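Local coordinates for Non-structural polyprotein (Sindbis virus, PDB 4GUA), which probably processes the viral replication polyprotein through its nsP2 cysteine protease, and is an uncleaved precursor joining nsP2 to the macro and zinc-binding domains of nsP3, at residues Lys460-Asn468 and Trp490-Leu498; Leu248-Leu259 and Val280-Phe288. One frame throughout, in Å; residues are numbered along the deposited sequence.

Contact 1. Residues Lys460-Asn468 and Trp490-Leu498; sequences KDRLEVSLN and WKERIDAAL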
# COMPACT_ATOMS: atom_id res chain seq x y z
N LYS A 460 -6.83 -19.86 29.78
CA LYS A 460 -8.04 -19.37 29.14
C LYS A 460 -8.07 -19.83 27.69
O LYS A 460 -7.04 -20.22 27.14
CB LYS A 460 -8.12 -17.84 29.23
N ASP A 461 -9.25 -19.81 27.08
CA ASP A 461 -9.43 -20.33 25.73
C ASP A 461 -9.25 -19.20 24.71
O ASP A 461 -10.09 -18.30 24.59
CB ASP A 461 -10.82 -20.96 25.61
CG ASP A 461 -11.17 -21.38 24.20
OD1 ASP A 461 -11.13 -20.52 23.28
OD2 ASP A 461 -11.48 -22.57 23.99
N ARG A 462 -8.14 -19.26 23.98
CA ARG A 462 -7.75 -18.22 23.03
C ARG A 462 -8.06 -18.51 21.56
O ARG A 462 -7.64 -17.77 20.67
CB ARG A 462 -6.26 -17.89 23.23
CG ARG A 462 -5.97 -17.32 24.62
CD ARG A 462 -6.31 -15.83 24.68
NE ARG A 462 -6.43 -15.29 26.04
CZ ARG A 462 -5.48 -15.32 26.98
NH1 ARG A 462 -4.30 -15.88 26.74
NH2 ARG A 462 -5.72 -14.80 28.17
N LEU A 463 -8.78 -19.60 21.30
CA LEU A 463 -9.02 -20.04 19.92
C LEU A 463 -9.48 -18.92 18.99
O LEU A 463 -8.86 -18.68 17.96
CB LEU A 463 -10.07 -21.16 19.90
CG LEU A 463 -10.39 -21.82 18.54
CD1 LEU A 463 -11.16 -23.11 18.76
CD2 LEU A 463 -11.19 -20.91 17.61
N GLU A 464 -10.56 -18.23 19.35
CA GLU A 464 -11.14 -17.22 18.47
C GLU A 464 -10.15 -16.11 18.11
O GLU A 464 -10.02 -15.73 16.95
CB GLU A 464 -12.40 -16.62 19.11
CG GLU A 464 -12.13 -15.56 20.19
CD GLU A 464 -11.38 -16.11 21.42
OE1 GLU A 464 -11.09 -17.32 21.46
OE2 GLU A 464 -11.08 -15.31 22.33
N VAL A 465 -9.43 -15.61 19.12
CA VAL A 465 -8.52 -14.48 18.94
C VAL A 465 -7.22 -14.88 18.23
O VAL A 465 -6.71 -14.14 17.40
CB VAL A 465 -8.18 -13.78 20.28
CG1 VAL A 465 -7.66 -14.78 21.32
CG2 VAL A 465 -7.16 -12.68 20.06
N SER A 466 -6.68 -16.05 18.58
CA SER A 466 -5.50 -16.56 17.89
C SER A 466 -5.81 -16.79 16.42
O SER A 466 -4.98 -16.53 15.54
CB SER A 466 -5.01 -17.86 18.53
OG SER A 466 -3.75 -18.24 18.01
N LEU A 467 -7.01 -17.29 16.15
CA LEU A 467 -7.45 -17.60 14.80
C LEU A 467 -7.67 -16.32 14.01
O LEU A 467 -7.39 -16.25 12.81
CB LEU A 467 -8.74 -18.41 14.82
CG LEU A 467 -9.38 -18.69 13.46
CD1 LEU A 467 -8.40 -19.41 12.52
CD2 LEU A 467 -10.67 -19.49 13.62
N ASN A 468 -8.19 -15.31 14.69
CA ASN A 468 -8.41 -14.02 14.06
C ASN A 468 -7.09 -13.38 13.65
O ASN A 468 -6.98 -12.78 12.58
CB ASN A 468 -9.20 -13.08 14.97
CG ASN A 468 -9.43 -11.74 14.33
OD1 ASN A 468 -10.20 -11.62 13.37
ND2 ASN A 468 -8.76 -10.71 14.84
N TRP A 490 -12.12 -28.31 19.12
CA TRP A 490 -11.43 -27.14 18.59
C TRP A 490 -11.50 -27.15 17.06
O TRP A 490 -11.65 -26.09 16.45
CB TRP A 490 -10.00 -27.09 19.10
CG TRP A 490 -9.91 -26.41 20.43
CD1 TRP A 490 -10.60 -26.74 21.56
CD2 TRP A 490 -9.08 -25.30 20.78
NE1 TRP A 490 -10.26 -25.90 22.59
CE2 TRP A 490 -9.33 -25.01 22.13
CE3 TRP A 490 -8.16 -24.52 20.07
CZ2 TRP A 490 -8.68 -23.97 22.80
CZ3 TRP A 490 -7.52 -23.49 20.74
CH2 TRP A 490 -7.78 -23.23 22.09
N LYS A 491 -11.41 -28.33 16.45
CA LYS A 491 -11.55 -28.43 15.00
C LYS A 491 -12.95 -28.04 14.56
O LYS A 491 -13.13 -27.42 13.52
CB LYS A 491 -11.23 -29.84 14.49
CG LYS A 491 -11.08 -29.89 12.96
CD LYS A 491 -11.17 -31.30 12.41
CE LYS A 491 -11.02 -31.30 10.90
NZ LYS A 491 -12.28 -30.92 10.19
N GLU A 492 -13.95 -28.42 15.35
CA GLU A 492 -15.34 -28.10 15.04
C GLU A 492 -15.49 -26.59 14.95
O GLU A 492 -16.06 -26.05 14.00
CB GLU A 492 -16.26 -28.60 16.14
CG GLU A 492 -16.39 -30.08 16.26
CD GLU A 492 -17.18 -30.45 17.50
OE1 GLU A 492 -17.64 -29.52 18.19
OE2 GLU A 492 -17.31 -31.65 17.81
N ARG A 493 -14.96 -25.93 15.97
CA ARG A 493 -15.06 -24.48 16.09
C ARG A 493 -14.29 -23.73 15.00
O ARG A 493 -14.77 -22.72 14.50
CB ARG A 493 -14.58 -24.06 17.47
CG ARG A 493 -15.51 -24.55 18.56
CD ARG A 493 -14.87 -24.48 19.92
NE ARG A 493 -14.60 -23.10 20.33
CZ ARG A 493 -13.77 -22.75 21.30
NH1 ARG A 493 -13.10 -23.68 21.97
NH2 ARG A 493 -13.59 -21.47 21.59
N ILE A 494 -13.11 -24.22 14.65
CA ILE A 494 -12.30 -23.58 13.61
C ILE A 494 -12.99 -23.69 12.26
O ILE A 494 -12.99 -22.74 11.47
CB ILE A 494 -10.90 -24.21 13.52
CG1 ILE A 494 -10.10 -23.84 14.76
CG2 ILE A 494 -10.18 -23.74 12.27
CD1 ILE A 494 -8.77 -24.56 14.86
N ASP A 495 -13.58 -24.85 11.99
CA ASP A 495 -14.30 -25.05 10.74
C ASP A 495 -15.47 -24.07 10.68
O ASP A 495 -15.70 -23.44 9.66
CB ASP A 495 -14.82 -26.48 10.64
CG ASP A 495 -13.72 -27.47 10.29
OD1 ASP A 495 -12.75 -27.07 9.62
OD2 ASP A 495 -13.83 -28.65 10.70
N ALA A 496 -16.16 -23.92 11.81
CA ALA A 496 -17.29 -23.01 11.87
C ALA A 496 -16.88 -21.57 11.55
O ALA A 496 -17.52 -20.89 10.74
CB ALA A 496 -17.91 -23.07 13.26
N ALA A 497 -15.79 -21.11 12.18
CA ALA A 497 -15.29 -19.76 11.98
C ALA A 497 -14.89 -19.52 10.53
O ALA A 497 -15.15 -18.45 9.98
CB ALA A 497 -14.11 -19.51 12.90
N LEU A 498 -14.26 -20.52 9.93
CA LEU A 498 -13.78 -20.40 8.55
C LEU A 498 -14.94 -20.33 7.56
O LEU A 498 -14.88 -19.59 6.57
CB LEU A 498 -12.87 -21.58 8.21
CG LEU A 498 -11.36 -21.35 8.36
CD1 LEU A 498 -11.01 -20.57 9.62
CD2 LEU A 498 -10.63 -22.68 8.35

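Contact 2. Residues Leu248-Leu259 and Val280-Phe288; sequences LKTLSRSALNCL and VVTALARKF. With SO4 (sulfate ion), chain L.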
# COMPACT_ATOMS: atom_id res chain seq x y z
N LEU A 248 -7.51 3.97 -14.00
CA LEU A 248 -7.65 2.86 -13.09
C LEU A 248 -8.78 3.16 -12.13
O LEU A 248 -9.66 2.33 -11.91
CB LEU A 248 -6.34 2.68 -12.32
CG LEU A 248 -6.24 1.56 -11.29
CD1 LEU A 248 -6.46 0.21 -11.94
CD2 LEU A 248 -4.89 1.62 -10.60
N LYS A 249 -8.74 4.36 -11.56
CA LYS A 249 -9.75 4.78 -10.59
C LYS A 249 -11.15 4.89 -11.20
O LYS A 249 -12.12 4.41 -10.62
CB LYS A 249 -9.37 6.13 -9.98
CG LYS A 249 -10.34 6.58 -8.90
CD LYS A 249 -9.94 7.92 -8.32
CE LYS A 249 -10.82 8.28 -7.14
NZ LYS A 249 -10.44 9.59 -6.56
N THR A 250 -11.24 5.49 -12.38
CA THR A 250 -12.52 5.75 -13.02
C THR A 250 -13.25 4.45 -13.35
O THR A 250 -14.43 4.26 -13.01
CB THR A 250 -12.34 6.54 -14.33
OG1 THR A 250 -11.65 7.77 -14.09
CG2 THR A 250 -13.68 6.84 -14.96
N LEU A 251 -12.54 3.56 -14.03
CA LEU A 251 -13.11 2.29 -14.48
C LEU A 251 -13.36 1.35 -13.32
O LEU A 251 -14.32 0.58 -13.33
CB LEU A 251 -12.21 1.63 -15.52
CG LEU A 251 -12.05 2.37 -16.85
CD1 LEU A 251 -11.20 1.54 -17.80
CD2 LEU A 251 -13.41 2.67 -17.49
N SER A 252 -12.49 1.41 -12.32
CA SER A 252 -12.68 0.63 -11.10
C SER A 252 -13.95 1.08 -10.38
O SER A 252 -14.71 0.27 -9.86
CB SER A 252 -11.47 0.77 -10.18
OG SER A 252 -10.32 0.17 -10.76
N ARG A 253 -14.17 2.39 -10.35
CA ARG A 253 -15.33 2.96 -9.67
C ARG A 253 -16.62 2.56 -10.37
O ARG A 253 -17.60 2.18 -9.73
CB ARG A 253 -15.23 4.49 -9.63
CG ARG A 253 -16.45 5.19 -9.05
CD ARG A 253 -16.67 4.84 -7.58
NE ARG A 253 -17.88 5.45 -7.04
CZ ARG A 253 -19.10 4.91 -7.13
NH1 ARG A 253 -19.28 3.75 -7.76
NH2 ARG A 253 -20.14 5.54 -6.60
N SER A 254 -16.61 2.63 -11.69
CA SER A 254 -17.77 2.22 -12.47
C SER A 254 -18.03 0.73 -12.26
O SER A 254 -19.18 0.31 -12.18
CB SER A 254 -17.55 2.52 -13.95
OG SER A 254 -17.56 3.91 -14.21
N ALA A 255 -16.96 -0.05 -12.18
CA ALA A 255 -17.08 -1.50 -12.03
C ALA A 255 -17.73 -1.85 -10.69
O ALA A 255 -18.50 -2.81 -10.61
CB ALA A 255 -15.73 -2.16 -12.15
N LEU A 256 -17.41 -1.08 -9.65
CA LEU A 256 -18.01 -1.31 -8.33
C LEU A 256 -19.54 -1.22 -8.33
O LEU A 256 -20.19 -1.89 -7.53
CB LEU A 256 -17.43 -0.33 -7.30
CG LEU A 256 -15.96 -0.53 -6.96
CD1 LEU A 256 -15.50 0.56 -6.02
CD2 LEU A 256 -15.72 -1.90 -6.33
N ASN A 257 -20.11 -0.38 -9.19
CA ASN A 257 -21.56 -0.34 -9.30
C ASN A 257 -22.09 -1.63 -9.90
O ASN A 257 -23.22 -2.02 -9.64
CB ASN A 257 -22.02 0.84 -10.17
CG ASN A 257 -21.70 2.18 -9.54
OD1 ASN A 257 -21.76 2.34 -8.32
ND2 ASN A 257 -21.36 3.15 -10.37
N CYS A 258 -21.27 -2.29 -10.70
CA CYS A 258 -21.67 -3.50 -11.41
C CYS A 258 -21.28 -4.81 -10.71
O CYS A 258 -21.39 -5.87 -11.30
CB CYS A 258 -21.11 -3.46 -12.83
SG CYS A 258 -21.59 -1.96 -13.72
N LEU A 259 -20.79 -4.72 -9.47
CA LEU A 259 -20.26 -5.89 -8.78
C LEU A 259 -21.10 -6.33 -7.58
O LEU A 259 -21.44 -5.51 -6.73
CB LEU A 259 -18.84 -5.59 -8.30
CG LEU A 259 -17.98 -6.78 -7.89
CD1 LEU A 259 -17.87 -7.81 -8.99
CD2 LEU A 259 -16.60 -6.31 -7.47
N VAL A 280 -4.81 5.06 -4.81
CA VAL A 280 -6.03 4.54 -5.43
C VAL A 280 -6.19 3.05 -5.18
O VAL A 280 -7.27 2.58 -4.85
CB VAL A 280 -6.02 4.73 -6.94
CG1 VAL A 280 -7.19 3.97 -7.57
CG2 VAL A 280 -6.10 6.21 -7.29
N VAL A 281 -5.11 2.31 -5.40
CA VAL A 281 -5.13 0.88 -5.25
C VAL A 281 -5.37 0.54 -3.78
O VAL A 281 -5.97 -0.48 -3.46
CB VAL A 281 -3.83 0.25 -5.77
CG1 VAL A 281 -3.70 -1.19 -5.32
CG2 VAL A 281 -3.79 0.34 -7.28
N THR A 282 -4.90 1.41 -2.89
CA THR A 282 -5.08 1.18 -1.46
C THR A 282 -6.55 1.37 -1.06
O THR A 282 -7.12 0.55 -0.35
CB THR A 282 -4.20 2.12 -0.62
OG1 THR A 282 -2.83 1.80 -0.84
CG2 THR A 282 -4.51 1.97 0.85
N ALA A 283 -7.14 2.47 -1.50
CA ALA A 283 -8.54 2.74 -1.19
C ALA A 283 -9.42 1.64 -1.76
O ALA A 283 -10.37 1.18 -1.13
CB ALA A 283 -8.95 4.08 -1.76
N LEU A 284 -9.08 1.21 -2.97
CA LEU A 284 -9.83 0.19 -3.67
C LEU A 284 -9.70 -1.13 -2.94
O LEU A 284 -10.67 -1.87 -2.78
CB LEU A 284 -9.30 0.07 -5.10
CG LEU A 284 -10.12 -0.77 -6.08
CD1 LEU A 284 -11.59 -0.41 -6.06
CD2 LEU A 284 -9.55 -0.57 -7.46
N ALA A 285 -8.49 -1.40 -2.47
CA ALA A 285 -8.18 -2.65 -1.79
C ALA A 285 -8.90 -2.73 -0.45
O ALA A 285 -9.26 -3.81 0.01
CB ALA A 285 -6.69 -2.77 -1.59
N ARG A 286 -9.09 -1.58 0.19
CA ARG A 286 -9.74 -1.56 1.49
C ARG A 286 -11.13 -2.20 1.40
O ARG A 286 -11.67 -2.70 2.40
CB ARG A 286 -9.84 -0.12 2.04
CG ARG A 286 -9.05 0.06 3.33
CD ARG A 286 -9.15 1.44 4.00
NE ARG A 286 -9.61 2.56 3.18
CZ ARG A 286 -8.80 3.36 2.47
NH1 ARG A 286 -7.49 3.15 2.45
NH2 ARG A 286 -9.32 4.36 1.78
N LYS A 287 -11.72 -2.19 0.21
CA LYS A 287 -13.07 -2.71 0.00
C LYS A 287 -13.16 -4.23 -0.15
O LYS A 287 -14.26 -4.78 -0.22
CB LYS A 287 -13.70 -2.06 -1.24
CG LYS A 287 -13.83 -0.56 -1.15
CD LYS A 287 -14.44 0.03 -2.41
CE LYS A 287 -14.49 1.55 -2.33
NZ LYS A 287 -15.24 2.04 -1.14
N PHE A 288 -12.01 -4.91 -0.21
CA PHE A 288 -11.98 -6.35 -0.48
C PHE A 288 -11.25 -7.13 0.60
O PHE A 288 -10.38 -6.59 1.29
CB PHE A 288 -11.32 -6.63 -1.83
CG PHE A 288 -12.09 -6.11 -3.01
CD1 PHE A 288 -12.00 -4.78 -3.39
CD2 PHE A 288 -12.90 -6.97 -3.74
CE1 PHE A 288 -12.71 -4.30 -4.47
CE2 PHE A 288 -13.61 -6.50 -4.83
CZ PHE A 288 -13.52 -5.17 -5.20
S SO4 L . -11.03 13.03 -7.99
O1 SO4 L . -11.31 13.95 -6.89
O2 SO4 L . -11.32 13.68 -9.27
O3 SO4 L . -9.62 12.65 -7.95
O4 SO4 L . -11.88 11.85 -7.87

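Contact 1. Residues Lys460-Asn468 and Trp490-Leu498
R493 grips D461 end-on with two nitrogens, one to each carboxylate oxygen. The bond from NH1 to D461 OD2 (2.8 Å) is nearly straight, 168° at the hydrogen, and arrives on the syn side; that from NH2 to D461 OD1 (3.1 Å) meets its oxygen from above the carboxylate plane, since the two flat groups are turned 35° apart. From the opposite face of that plane the backbone N of L463 reaches D461 OD1 at 3.2 Å, an Asx turn, so two donors hold this oxygen just ahead of helix 463-474.

The CA-CB bond of L463 points at the other helix and brings CB over the six-membered ring of W490, 3.8 Å from the centroid, in a CH-pi contact. CG, anti to the backbone N, carries CD1 over the same indole face and the centre of the R493 guanidinium. One turn on, L467 CD2 meets A497 CB at 3.5 Å. Both L467 and I494 also rest on I483 of strand 480-484.

The axes of segments 463-468 and 490-498 cross at -49° on this flank of the macro-domain sheet. Chemically, a bidentate ion pair at the rim fixes the helix start, while leucines fill the inner interface.

Contact 2. Residues Leu248-Leu259 and Val280-Phe288
L256 and L284 meet through their CD1 methyls at 4.0 Å, midway along two nearly parallel helix segments whose axes lie 14° apart and 10.7 Å at closest approach. With V280 they are the main contributors to an apolar contact that no hydrogen bond crosses. At the N-terminal end, L248 CD2 lies 3.7 Å from V281 CG2, while V280 CG1 sits against K249 CB. L284 turns its other methyl, CD2, against S252, 3.5 Å from OG. L256 forks between two further partners: its CD1 meets K287 CD (3.8 Å), the two side chains crossing at about a right angle, and its CD2 approaches F288 CZ.

The contacts with the F288 ring lie at the C-terminal end. L259 and F288 come from opposite directions, and L259 CD2 touches the ring at its edge, 4.0 Å from CE2. F288 also meets the ring of F309 in strand 305-312, which carries the packing onto the sheet.

Among the polar groups, the S252 hydroxyl stays in the seam, hydrogen-bonded to L248 O, which accepts S252 N from the opposite face. The lysine ammonium groups leave it. K249 pairs with D516; its extended chain carries NZ clear of the seam, where it also bonds O4 of a sulfate (3.0 Å), probably from the crystallisation liquor. K287 turns at chi4 toward N314 and the backbone oxygen of E513.

Both helices lie on one face of a methyltransferase-like sheet, and strand 263-269, which joins them, lies beneath L248 and S252. Cohesion therefore rests on methyl-methyl and methyl-ring contacts that exclude water, with K249 paired to D516 and K287 NZ bonded by neutral oxygens.

Overall arrangement
Contacts 1 and 2 belong to different folding units of one chain, and both segments of contact 2 precede those of contact 1 in sequence. Their centres are about 32 Å apart and their nearest atoms about 13 Å, so they do not touch. Each joins two helices packed on a mixed sheet, but contact 2 is the more buried and lies about 15 Å from the chain centre, against about 29 Å for contact 1. They also differ in kind: an ion pair spans contact 1, whereas contact 2 is apolar across its seam. Neither contains the zinc ligands C605, C607, C630 and C648. A MES molecule about 4 Å from the K249 side chain probably comes from the crystallisation liquor, so no functional pocket follows.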